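PDB 6WQ0: structural protein from unclassified Rudivirus, which self-assembles into a helical, filamentous nucleocapsid, wrapping around the viral DNA and holding it in the A-form by desolvation and by positively charged residues that coordinate its phosphates. Local coordinates for residues T6-S9 with F10-Y14; G43-Q46 with T47-K51; Q77-G80 with L81-R85. All blocks are in the same frame, centred on the assembly; numbering follows the deposited sequence.

Contact 1: T6-S9 with F10-Y14; sequences TPRS and FSQRY. With nucleotides of chain A; nucleotides of chain B.
Ser9 and Gln12 meet through one oxygen. Gln12 OE1 takes the backbone N-H of Ser9, with Ser9 N 3.1 Å from Gln12 OE1, and also the Ser9 hydroxyl, whose OG lies at the same distance from OE1. The two donors come in differently: the hydroxyl sits in the carbonyl plane of the amide, on a lone pair, while the backbone nitrogen stands above that plane. With CG anti to its own carbonyl carbon (chi1 -52°) and the chain extended beyond it, Gln12 reaches back to the loop before helix 10-24. Ser9 is the N-cap residue and Gln12 the third residue of the helix, so this is the half of a capping box in which the later side chain receives the N-cap N-H; the Ser9 hydroxyl makes no capping bond to the backbone. Ser9 O accepts Arg13 N at 2.9 Å, the first turn of the helix. Arg13 NE also bonds weakly to Arg8 O, which lies in the plane of the guanidinium at its edge, 3.3 Å from NE. Bent at chi2 and chi3, Arg8 carries its NE to OP1 of DT152 of chain A (3.2 Å); that oxygen and OP1 of DT141 of chain B both lie at the edge of its guanidinium, in plane, which places the group between the two strands. Farther out, Gln12 NE2 reaches Asn44 OD1 of a neighbouring subunit in a weak hydrogen bond, and Arg8 NH2 forms a salt bridge with a further DNA phosphate.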
loop_
_atom_site.group_PDB
_atom_site.type_symbol
_atom_site.label_atom_id
_atom_site.label_comp_id
_atom_site.label_asym_id
_atom_site.label_seq_id
_atom_site.Cartn_x
_atom_site.Cartn_y
_atom_site.Cartn_z
ATOM N N THR C 6 -58.218 -23.754 46.672
ATOM C CA THR C 6 -57.519 -23.669 47.940
ATOM C C THR C 6 -57.599 -22.251 48.492
ATOM O O THR C 6 -57.601 -21.283 47.728
ATOM C CB THR C 6 -56.046 -24.070 47.794
ATOM O OG1 THR C 6 -55.372 -23.110 46.977
ATOM C CG2 THR C 6 -55.925 -25.439 47.153
ATOM N N PRO C 7 -57.686 -22.091 49.812
ATOM C CA PRO C 7 -57.738 -20.740 50.386
ATOM C C PRO C 7 -56.393 -20.037 50.286
ATOM O O PRO C 7 -55.349 -20.616 50.586
ATOM C CB PRO C 7 -58.144 -20.987 51.843
ATOM C CG PRO C 7 -57.812 -22.392 52.104
ATOM C CD PRO C 7 -57.943 -23.130 50.820
ATOM N N ARG C 8 -56.428 -18.778 49.864
ATOM C CA ARG C 8 -55.239 -17.950 49.726
ATOM C C ARG C 8 -55.287 -16.828 50.753
ATOM O O ARG C 8 -56.307 -16.146 50.885
ATOM C CB ARG C 8 -55.134 -17.371 48.315
ATOM C CG ARG C 8 -55.225 -18.401 47.204
ATOM C CD ARG C 8 -53.905 -19.102 46.984
ATOM N NE ARG C 8 -53.698 -19.443 45.582
ATOM C CZ ARG C 8 -53.637 -20.682 45.117
ATOM N NH1 ARG C 8 -53.756 -21.705 45.942
ATOM N NH2 ARG C 8 -53.448 -20.898 43.831
ATOM N N SER C 9 -54.189 -16.644 51.477
ATOM C CA SER C 9 -54.087 -15.621 52.503
ATOM C C SER C 9 -53.563 -14.326 51.891
ATOM O O SER C 9 -53.292 -14.248 50.695
ATOM C CB SER C 9 -53.192 -16.109 53.638
ATOM O OG SER C 9 -51.950 -16.563 53.141
ATOM N N PHE C 10 -53.415 -13.285 52.715
ATOM C CA PHE C 10 -52.950 -12.010 52.183
ATOM C C PHE C 10 -51.545 -12.117 51.609
ATOM O O PHE C 10 -51.231 -11.448 50.622
ATOM C CB PHE C 10 -52.992 -10.913 53.252
ATOM C CG PHE C 10 -52.285 -9.654 52.839
ATOM C CD1 PHE C 10 -52.825 -8.825 51.874
ATOM C CD2 PHE C 10 -51.056 -9.325 53.374
ATOM C CE1 PHE C 10 -52.166 -7.687 51.473
ATOM C CE2 PHE C 10 -50.399 -8.187 52.970
ATOM C CZ PHE C 10 -50.956 -7.370 52.022
ATOM N N SER C 11 -50.691 -12.946 52.205
ATOM C CA SER C 11 -49.331 -13.090 51.702
ATOM C C SER C 11 -49.315 -13.715 50.317
ATOM O O SER C 11 -48.602 -13.242 49.428
ATOM C CB SER C 11 -48.508 -13.930 52.668
ATOM O OG SER C 11 -48.400 -13.281 53.915
ATOM N N GLN C 12 -50.099 -14.774 50.110
ATOM C CA GLN C 12 -50.130 -15.433 48.811
ATOM C C GLN C 12 -50.800 -14.558 47.763
ATOM O O GLN C 12 -50.318 -14.463 46.625
ATOM C CB GLN C 12 -50.853 -16.772 48.925
ATOM C CG GLN C 12 -50.325 -17.664 50.014
ATOM C CD GLN C 12 -51.191 -18.880 50.239
ATOM O OE1 GLN C 12 -52.077 -18.876 51.085
ATOM N NE2 GLN C 12 -50.933 -19.934 49.485
ATOM N N ARG C 13 -51.915 -13.921 48.126
ATOM C CA ARG C 13 -52.576 -12.992 47.218
ATOM C C ARG C 13 -51.639 -11.872 46.802
ATOM O O ARG C 13 -51.533 -11.544 45.617
ATOM C CB ARG C 13 -53.824 -12.409 47.873
ATOM C CG ARG C 13 -54.950 -13.378 48.063
ATOM C CD ARG C 13 -56.230 -12.640 48.345
ATOM N NE ARG C 13 -57.093 -13.386 49.249
ATOM C CZ ARG C 13 -58.329 -13.027 49.560
ATOM N NH1 ARG C 13 -58.855 -11.933 49.033
ATOM N NH2 ARG C 13 -59.045 -13.764 50.391
ATOM N N TYR C 14 -50.955 -11.264 47.772
ATOM C CA TYR C 14 -50.059 -10.159 47.469
ATOM C C TYR C 14 -48.866 -10.624 46.650
ATOM O O TYR C 14 -48.442 -9.928 45.726
ATOM C CB TYR C 14 -49.599 -9.480 48.760
ATOM C CG TYR C 14 -48.595 -8.377 48.518
ATOM C CD1 TYR C 14 -48.978 -7.178 47.939
ATOM C CD2 TYR C 14 -47.266 -8.540 48.850
ATOM C CE1 TYR C 14 -48.067 -6.179 47.703
ATOM C CE2 TYR C 14 -46.350 -7.549 48.614
ATOM C CZ TYR C 14 -46.754 -6.371 48.042
ATOM O OH TYR C 14 -45.835 -5.375 47.814
ATOM P P DT A 152 -54.696 -15.560 44.175
ATOM O OP1 DT A 152 -53.613 -16.320 44.814
ATOM O OP2 DT A 152 -55.408 -16.157 43.040
ATOM O "O5'" DT A 152 -55.819 -15.117 45.235
ATOM C "C5'" DT A 152 -57.160 -15.649 45.130
ATOM C "C4'" DT A 152 -58.170 -14.853 45.953
ATOM O "O4'" DT A 152 -58.706 -13.784 45.158
ATOM C "C3'" DT A 152 -59.381 -15.653 46.400
ATOM O "O3'" DT A 152 -59.165 -16.162 47.697
ATOM C "C2'" DT A 152 -60.539 -14.647 46.393
ATOM C "C1'" DT A 152 -60.010 -13.462 45.595
ATOM N N1 DT A 152 -60.840 -13.102 44.392
ATOM C C2 DT A 152 -62.092 -12.545 44.552
ATOM O O2 DT A 152 -62.606 -12.336 45.633
ATOM N N3 DT A 152 -62.733 -12.255 43.389
ATOM C C4 DT A 152 -62.273 -12.446 42.114
ATOM O O4 DT A 152 -62.934 -12.148 41.130
ATOM C C5 DT A 152 -60.960 -13.025 42.014
ATOM C C7 DT A 152 -60.348 -13.278 40.674
ATOM C C6 DT A 152 -60.317 -13.317 43.143
ATOM P P DT B 141 -53.316 -25.539 44.276
ATOM O OP1 DT B 141 -53.139 -24.503 45.297
ATOM O OP2 DT B 141 -54.546 -25.567 43.471
ATOM O "O5'" DT B 141 -52.071 -25.429 43.289
ATOM C "C5'" DT B 141 -50.777 -25.194 43.803
ATOM C "C4'" DT B 141 -49.759 -25.075 42.682
ATOM O "O4'" DT B 141 -49.709 -26.302 41.919
ATOM C "C3'" DT B 141 -50.068 -24.047 41.629
ATOM O "O3'" DT B 141 -49.782 -22.744 42.089
ATOM C "C2'" DT B 141 -49.111 -24.489 40.535
ATOM C "C1'" DT B 141 -49.284 -26.004 40.595
ATOM N N1 DT B 141 -50.301 -26.507 39.632
ATOM C C2 DT B 141 -49.964 -26.654 38.307
ATOM O O2 DT B 141 -48.865 -26.404 37.864
ATOM N N3 DT B 141 -50.970 -27.093 37.511
ATOM C C4 DT B 141 -52.252 -27.393 37.889
ATOM O O4 DT B 141 -53.085 -27.796 37.090
ATOM C C5 DT B 141 -52.540 -27.220 39.288
ATOM C C7 DT B 141 -53.906 -27.516 39.818
ATOM C C6 DT B 141 -51.565 -26.787 40.079
ATOM P P DA A 153 -59.968 -17.446 48.215
ATOM O OP1 DA A 153 -59.481 -17.745 49.569
ATOM O OP2 DA A 153 -59.892 -18.471 47.166
ATOM O "O5'" DA A 153 -61.483 -16.960 48.318
ATOM C "C5'" DA A 153 -61.977 -16.405 49.517
ATOM C "C4'" DA A 153 -63.490 -16.484 49.562
ATOM O "O4'" DA A 153 -64.048 -15.667 48.505
ATOM C "C3'" DA A 153 -64.074 -17.880 49.367
ATOM O "O3'" DA A 153 -65.181 -18.064 50.232
ATOM C "C2'" DA A 153 -64.508 -17.868 47.907
ATOM C "C1'" DA A 153 -64.950 -16.431 47.738
ATOM N N9 DA A 153 -64.893 -15.959 46.357
ATOM C C8 DA A 153 -63.811 -15.962 45.530
ATOM N N7 DA A 153 -64.048 -15.463 44.346
ATOM C C5 DA A 153 -65.378 -15.108 44.397
ATOM C C6 DA A 153 -66.239 -14.520 43.455
ATOM N N6 DA A 153 -65.861 -14.184 42.223
ATOM N N1 DA A 153 -67.509 -14.296 43.827
ATOM C C2 DA A 153 -67.884 -14.639 45.061
ATOM N N3 DA A 153 -67.168 -15.196 46.029
ATOM C C4 DA A 153 -65.914 -15.407 45.629
#

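Contact 2: G43-Q46 with T47-K51; sequences GNFQ and TNVPK. With nucleotides of chain A.
Val49 N bonds Phe45 O almost straight, at 3.0 Å and an N-H...O angle of 170°. One and two residues earlier, Asn48 N on Asn44 O and Thr47 N on Gly43 O keep the same i to i+4 spacing but are more bent, at 136° and 142°, and Asn48 N makes a weak second bond to Phe45 O. These bonds lie where helix 27-48 gives way to helix 50-64. Pro50, which brings no N-H, sets its CD 3.5 Å from Gln46 O.

Two side chains fold back on the same carbonyls. Thr47 OG1, anti to its own carbonyl carbon, bonds Gly43 O at 2.8 Å, from the face of the carbonyl plane opposite to Thr47 N. Asn48 ND2 does likewise at Asn44 O (3.0 Å), on the far face from Asn48 N, and the same ND2 lies 3.1 Å from OP1 of DA147 of chain A. Val49 CG2 sits over the middle of the Phe45 ring, 3.4 Å from its centroid, a CH-pi contact practically on the ring normal. At the edge of that ring, in its plane, is O4' of the DA147 sugar. Trp17 of a neighbouring subunit stacks with Phe45, whereas Asn44 ND2 turns to a phosphate and bonds it.

Each of the two helix carbonyls thus accepts two donors, which holds the Thr47 and Asn48 side chains close to the backbone. This turn meets the DNA through neutral groups: amides beside phosphates, the Phe45 ring against a sugar and a thymine base, and Val49 on a sugar.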
loop_
_atom_site.group_PDB
_atom_site.type_symbol
_atom_site.label_atom_id
_atom_site.label_comp_id
_atom_site.label_asym_id
_atom_site.label_seq_id
_atom_site.Cartn_x
_atom_site.Cartn_y
_atom_site.Cartn_z
ATOM N N GLY C 43 -64.652 -4.540 19.821
ATOM C CA GLY C 43 -65.919 -5.172 19.498
ATOM C C GLY C 43 -66.849 -5.301 20.690
ATOM O O GLY C 43 -68.059 -5.106 20.565
ATOM N N ASN C 44 -66.303 -5.629 21.859
ATOM C CA ASN C 44 -67.135 -5.707 23.058
ATOM C C ASN C 44 -67.676 -4.336 23.440
ATOM O O ASN C 44 -68.848 -4.202 23.821
ATOM C CB ASN C 44 -66.343 -6.305 24.220
ATOM C CG ASN C 44 -66.028 -7.765 24.021
ATOM O OD1 ASN C 44 -66.841 -8.521 23.509
ATOM N ND2 ASN C 44 -64.838 -8.169 24.423
ATOM N N PHE C 45 -66.829 -3.310 23.356
ATOM C CA PHE C 45 -67.276 -1.946 23.608
ATOM C C PHE C 45 -68.424 -1.569 22.681
ATOM O O PHE C 45 -69.475 -1.092 23.129
ATOM C CB PHE C 45 -66.094 -0.990 23.439
ATOM C CG PHE C 45 -66.297 0.349 24.074
ATOM C CD1 PHE C 45 -65.919 0.576 25.380
ATOM C CD2 PHE C 45 -66.861 1.385 23.360
ATOM C CE1 PHE C 45 -66.106 1.806 25.958
ATOM C CE2 PHE C 45 -67.047 2.616 23.935
ATOM C CZ PHE C 45 -66.668 2.828 25.234
ATOM N N GLN C 46 -68.243 -1.791 21.377
ATOM C CA GLN C 46 -69.274 -1.444 20.404
ATOM C C GLN C 46 -70.547 -2.241 20.616
ATOM O O GLN C 46 -71.641 -1.745 20.336
ATOM C CB GLN C 46 -68.761 -1.675 18.989
ATOM C CG GLN C 46 -67.690 -0.722 18.537
ATOM C CD GLN C 46 -67.015 -1.195 17.274
ATOM O OE1 GLN C 46 -67.285 -2.289 16.788
ATOM N NE2 GLN C 46 -66.125 -0.376 16.735
ATOM N N THR C 47 -70.429 -3.478 21.089
ATOM C CA THR C 47 -71.615 -4.292 21.302
ATOM C C THR C 47 -72.407 -3.813 22.509
ATOM O O THR C 47 -73.641 -3.833 22.492
ATOM C CB THR C 47 -71.207 -5.758 21.457
ATOM O OG1 THR C 47 -70.644 -6.228 20.229
ATOM C CG2 THR C 47 -72.392 -6.629 21.820
ATOM N N ASN C 48 -71.727 -3.347 23.556
ATOM C CA ASN C 48 -72.411 -3.151 24.829
ATOM C C ASN C 48 -72.722 -1.707 25.202
ATOM O O ASN C 48 -73.752 -1.472 25.831
ATOM C CB ASN C 48 -71.599 -3.786 25.960
ATOM C CG ASN C 48 -71.640 -5.284 25.914
ATOM O OD1 ASN C 48 -72.683 -5.889 26.144
ATOM N ND2 ASN C 48 -70.508 -5.900 25.608
ATOM N N VAL C 49 -71.880 -0.738 24.863
ATOM C CA VAL C 49 -72.033 0.608 25.422
ATOM C C VAL C 49 -73.267 1.365 24.917
ATOM O O VAL C 49 -73.850 2.138 25.696
ATOM C CB VAL C 49 -70.749 1.423 25.197
ATOM C CG1 VAL C 49 -70.879 2.816 25.775
ATOM C CG2 VAL C 49 -69.584 0.714 25.841
ATOM N N PRO C 50 -73.713 1.205 23.656
ATOM C CA PRO C 50 -74.924 1.932 23.222
ATOM C C PRO C 50 -76.141 1.757 24.122
ATOM O O PRO C 50 -76.885 2.724 24.353
ATOM C CB PRO C 50 -75.172 1.356 21.825
ATOM C CG PRO C 50 -73.848 1.015 21.331
ATOM C CD PRO C 50 -73.029 0.590 22.503
ATOM N N LYS C 51 -76.359 0.547 24.642
ATOM C CA LYS C 51 -77.496 0.284 25.513
ATOM C C LYS C 51 -77.446 1.094 26.796
ATOM O O LYS C 51 -78.475 1.249 27.458
ATOM C CB LYS C 51 -77.563 -1.200 25.865
ATOM C CG LYS C 51 -77.364 -2.134 24.697
ATOM C CD LYS C 51 -77.197 -3.563 25.173
ATOM C CE LYS C 51 -76.842 -4.474 24.020
ATOM N NZ LYS C 51 -76.396 -5.810 24.477
ATOM P P DA A 147 -68.143 -4.589 28.962
ATOM O OP1 DA A 147 -68.561 -5.652 28.044
ATOM O OP2 DA A 147 -67.978 -4.867 30.392
ATOM O "O5'" DA A 147 -66.756 -4.006 28.444
ATOM C "C5'" DA A 147 -66.479 -3.964 27.071
ATOM C "C4'" DA A 147 -65.118 -3.356 26.807
ATOM O "O4'" DA A 147 -65.045 -2.030 27.375
ATOM C "C3'" DA A 147 -63.956 -4.058 27.454
ATOM O "O3'" DA A 147 -63.615 -5.224 26.747
ATOM C "C2'" DA A 147 -62.892 -2.984 27.320
ATOM C "C1'" DA A 147 -63.693 -1.751 27.715
ATOM N N9 DA A 147 -63.610 -1.459 29.142
ATOM C C8 DA A 147 -64.573 -1.663 30.080
ATOM N N7 DA A 147 -64.212 -1.322 31.288
ATOM C C5 DA A 147 -62.923 -0.868 31.131
ATOM C C6 DA A 147 -61.983 -0.375 32.043
ATOM N N6 DA A 147 -62.230 -0.240 33.345
ATOM N N1 DA A 147 -60.781 -0.006 31.563
ATOM C C2 DA A 147 -60.541 -0.140 30.259
ATOM N N3 DA A 147 -61.343 -0.604 29.309
ATOM C C4 DA A 147 -62.532 -0.950 29.817
#

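Contact 3: Q77-G80 with L81-R85; sequences QGYG and LKVAR. With nucleotides of chain A; nucleotides of chain B.
Lys82 packs its CB against the carbonyls of the preceding turn in helix 71-89, a regular alpha-helix that lies against the DNA, with Gly78 CA 3.6 Å from C1' of DT144 of chain A. That CB is 3.2 Å from Tyr79 O and 3.5 Å from Gly78 O, the latter already accepting Lys82 N at 2.8 Å. CG leaves anti to the backbone N (chi1 -163°), and the bend at chi2 brings CD to the sugar-phosphate backbone of DNA chain A, 3.0 Å from DA145 OP1 and 3.2 Å from DT144 O3'. CE stays beside the same OP1. It is these aliphatic carbons that lie beside the phosphate, while NZ turns at chi4 to a weak hydrogen bond with Tyr106 OH of a neighbouring subunit. Leu81 adds its own apolar cover, its CB against O4' of DA145 and its CD1 near O2 of DT144, while Arg85 NH2 makes a salt bridge to another phosphate. Elsewhere on the helix, Tyr79 packs among helices 94-111 and 115-126. Val83 CG2 makes a CH-pi contact over one face of the Tyr79 ring, displaced toward the hydroxyl end, with Tyr79 CZ its closest ring atom at 3.6 Å.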
loop_
_atom_site.group_PDB
_atom_site.type_symbol
_atom_site.label_atom_id
_atom_site.label_comp_id
_atom_site.label_asym_id
_atom_site.label_seq_id
_atom_site.Cartn_x
_atom_site.Cartn_y
_atom_site.Cartn_z
ATOM N N GLN C 77 -79.303 8.197 38.035
ATOM C CA GLN C 77 -78.487 7.688 36.942
ATOM C C GLN C 77 -77.910 6.333 37.305
ATOM O O GLN C 77 -78.109 5.352 36.577
ATOM C CB GLN C 77 -77.375 8.676 36.600
ATOM C CG GLN C 77 -77.840 9.880 35.806
ATOM C CD GLN C 77 -78.161 9.551 34.366
ATOM O OE1 GLN C 77 -77.902 8.451 33.897
ATOM N NE2 GLN C 77 -78.724 10.509 33.657
ATOM N N GLY C 78 -77.274 6.241 38.475
ATOM C CA GLY C 78 -76.741 4.968 38.907
ATOM C C GLY C 78 -77.805 3.896 38.922
ATOM O O GLY C 78 -77.638 2.841 38.302
ATOM N N TYR C 79 -78.947 4.186 39.550
ATOM C CA TYR C 79 -80.028 3.211 39.579
ATOM C C TYR C 79 -80.369 2.768 38.169
ATOM O O TYR C 79 -80.363 1.568 37.864
ATOM C CB TYR C 79 -81.256 3.792 40.275
ATOM C CG TYR C 79 -82.480 2.914 40.182
ATOM C CD1 TYR C 79 -82.652 1.839 41.040
ATOM C CD2 TYR C 79 -83.466 3.157 39.237
ATOM C CE1 TYR C 79 -83.762 1.039 40.955
ATOM C CE2 TYR C 79 -84.577 2.358 39.148
ATOM C CZ TYR C 79 -84.721 1.303 40.010
ATOM O OH TYR C 79 -85.835 0.509 39.916
ATOM N N GLY C 80 -80.581 3.734 37.273
ATOM C CA GLY C 80 -80.909 3.387 35.905
ATOM C C GLY C 80 -79.899 2.432 35.313
ATOM O O GLY C 80 -80.259 1.353 34.836
ATOM N N LEU C 81 -78.613 2.775 35.413
ATOM C CA LEU C 81 -77.604 1.915 34.818
ATOM C C LEU C 81 -77.637 0.541 35.455
ATOM O O LEU C 81 -77.630 -0.470 34.746
ATOM C CB LEU C 81 -76.223 2.548 34.953
ATOM C CG LEU C 81 -76.009 3.877 34.229
ATOM C CD1 LEU C 81 -74.638 4.422 34.547
ATOM C CD2 LEU C 81 -76.186 3.711 32.739
ATOM N N LYS C 82 -77.772 0.497 36.782
ATOM C CA LYS C 82 -77.907 -0.773 37.478
ATOM C C LYS C 82 -79.015 -1.610 36.860
ATOM O O LYS C 82 -78.787 -2.762 36.473
ATOM C CB LYS C 82 -78.172 -0.514 38.960
ATOM C CG LYS C 82 -77.949 -1.690 39.867
ATOM C CD LYS C 82 -76.494 -1.980 40.067
ATOM C CE LYS C 82 -76.280 -3.050 41.110
ATOM N NZ LYS C 82 -76.697 -2.556 42.437
ATOM N N VAL C 83 -80.199 -1.022 36.685
ATOM C CA VAL C 83 -81.312 -1.768 36.108
ATOM C C VAL C 83 -80.940 -2.286 34.728
ATOM O O VAL C 83 -81.141 -3.466 34.420
ATOM C CB VAL C 83 -82.577 -0.896 36.061
ATOM C CG1 VAL C 83 -83.659 -1.594 35.278
ATOM C CG2 VAL C 83 -83.056 -0.588 37.459
ATOM N N ALA C 84 -80.352 -1.424 33.893
ATOM C CA ALA C 84 -79.970 -1.858 32.558
ATOM C C ALA C 84 -79.011 -3.032 32.625
ATOM O O ALA C 84 -79.146 -3.989 31.854
ATOM C CB ALA C 84 -79.354 -0.697 31.785
ATOM N N ARG C 85 -78.081 -3.004 33.582
ATOM C CA ARG C 85 -77.175 -4.127 33.773
ATOM C C ARG C 85 -77.954 -5.426 33.893
ATOM O O ARG C 85 -77.718 -6.376 33.137
ATOM C CB ARG C 85 -76.312 -3.883 35.009
ATOM C CG ARG C 85 -75.232 -4.909 35.235
ATOM C CD ARG C 85 -74.407 -4.560 36.443
ATOM N NE ARG C 85 -73.542 -5.652 36.867
ATOM C CZ ARG C 85 -73.642 -6.270 38.037
ATOM N NH1 ARG C 85 -74.571 -5.901 38.902
ATOM N NH2 ARG C 85 -72.813 -7.255 38.342
ATOM P P DA A 145 -73.086 -1.222 38.776
ATOM O OP1 DA A 145 -73.748 -2.524 38.873
ATOM O OP2 DA A 145 -71.776 -1.024 39.409
ATOM O "O5'" DA A 145 -72.913 -0.848 37.242
ATOM C "C5'" DA A 145 -73.996 -0.965 36.351
ATOM C "C4'" DA A 145 -73.690 -0.263 35.046
ATOM O "O4'" DA A 145 -73.266 1.085 35.324
ATOM C "C3'" DA A 145 -72.538 -0.838 34.256
ATOM O "O3'" DA A 145 -72.958 -1.947 33.496
ATOM C "C2'" DA A 145 -72.175 0.335 33.365
ATOM C "C1'" DA A 145 -72.372 1.511 34.312
ATOM N N9 DA A 145 -71.134 1.983 34.928
ATOM C C8 DA A 145 -70.760 1.881 36.234
ATOM N N7 DA A 145 -69.587 2.400 36.489
ATOM C C5 DA A 145 -69.169 2.879 35.262
ATOM C C6 DA A 145 -68.005 3.543 34.853
ATOM N N6 DA A 145 -67.010 3.857 35.680
ATOM N N1 DA A 145 -67.907 3.886 33.552
ATOM C C2 DA A 145 -68.906 3.571 32.731
ATOM N N3 DA A 145 -70.041 2.951 33.002
ATOM C C4 DA A 145 -70.112 2.633 34.296
ATOM P P DT B 159 -71.811 12.198 30.496
ATOM O OP1 DT B 159 -72.716 12.676 29.440
ATOM O OP2 DT B 159 -71.023 13.157 31.286
ATOM O "O5'" DT B 159 -72.633 11.283 31.509
ATOM C "C5'" DT B 159 -74.043 11.318 31.520
ATOM C "C4'" DT B 159 -74.568 11.068 32.915
ATOM O "O4'" DT B 159 -73.607 10.298 33.652
ATOM C "C3'" DT B 159 -74.806 12.323 33.742
ATOM O "O3'" DT B 159 -76.201 12.561 33.860
ATOM C "C2'" DT B 159 -74.160 12.025 35.108
ATOM C "C1'" DT B 159 -73.782 10.559 35.016
ATOM N N1 DT B 159 -72.513 10.229 35.731
ATOM C C2 DT B 159 -72.564 9.544 36.919
ATOM O O2 DT B 159 -73.600 9.174 37.433
ATOM N N3 DT B 159 -71.352 9.297 37.486
ATOM C C4 DT B 159 -70.120 9.655 37.000
ATOM O O4 DT B 159 -69.086 9.389 37.593
ATOM C C5 DT B 159 -70.136 10.379 35.753
ATOM C C7 DT B 159 -68.855 10.831 35.126
ATOM C C6 DT B 159 -71.316 10.625 35.187
ATOM P P DT A 144 -72.519 1.015 44.171
ATOM O OP1 DT A 144 -73.246 -0.185 44.607
ATOM O OP2 DT A 144 -71.054 1.089 44.285
ATOM O "O5'" DT A 144 -72.871 1.320 42.642
ATOM C "C5'" DT A 144 -74.207 1.227 42.182
ATOM C "C4'" DT A 144 -74.344 1.811 40.788
ATOM O "O4'" DT A 144 -73.845 3.166 40.753
ATOM C "C3'" DT A 144 -73.525 1.152 39.717
ATOM O "O3'" DT A 144 -74.061 -0.089 39.350
ATOM C "C2'" DT A 144 -73.676 2.183 38.612
ATOM C "C1'" DT A 144 -73.501 3.476 39.404
ATOM N N1 DT A 144 -72.113 3.987 39.336
ATOM C C2 DT A 144 -71.723 4.692 38.228
ATOM O O2 DT A 144 -72.463 4.941 37.300
ATOM N N3 DT A 144 -70.430 5.107 38.240
ATOM C C4 DT A 144 -69.502 4.886 39.221
ATOM O O4 DT A 144 -68.360 5.298 39.138
ATOM C C5 DT A 144 -69.966 4.138 40.353
ATOM C C7 DT A 144 -69.034 3.835 41.483
ATOM C C6 DT A 144 -71.233 3.722 40.355
#

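How the contacts relate
The three contacts follow one another along the chain and all meet DNA chain A: 77-85 at DT144 and DA145, 43-51 at DA147, and 6-14 at DT152 and DA153. Contacts 1 and 3 touch chain B too, at DT141 and DT159. Contacts 2 and 3 are neighbours, with centres 16 Å apart and nearest atoms about 5 Å apart. Contact 1 stands off, its centre 35 Å from that of contact 2 and 34 Å from that of contact 3. Within one chain, contacts 1 and 2 do not touch; between subunits they do, Tyr14 meeting Gln46 in a weak hydrogen bond and Phe10 packing on Pro50. Assembly thus brings the 6-14 region of one subunit against the 43-51 region of others.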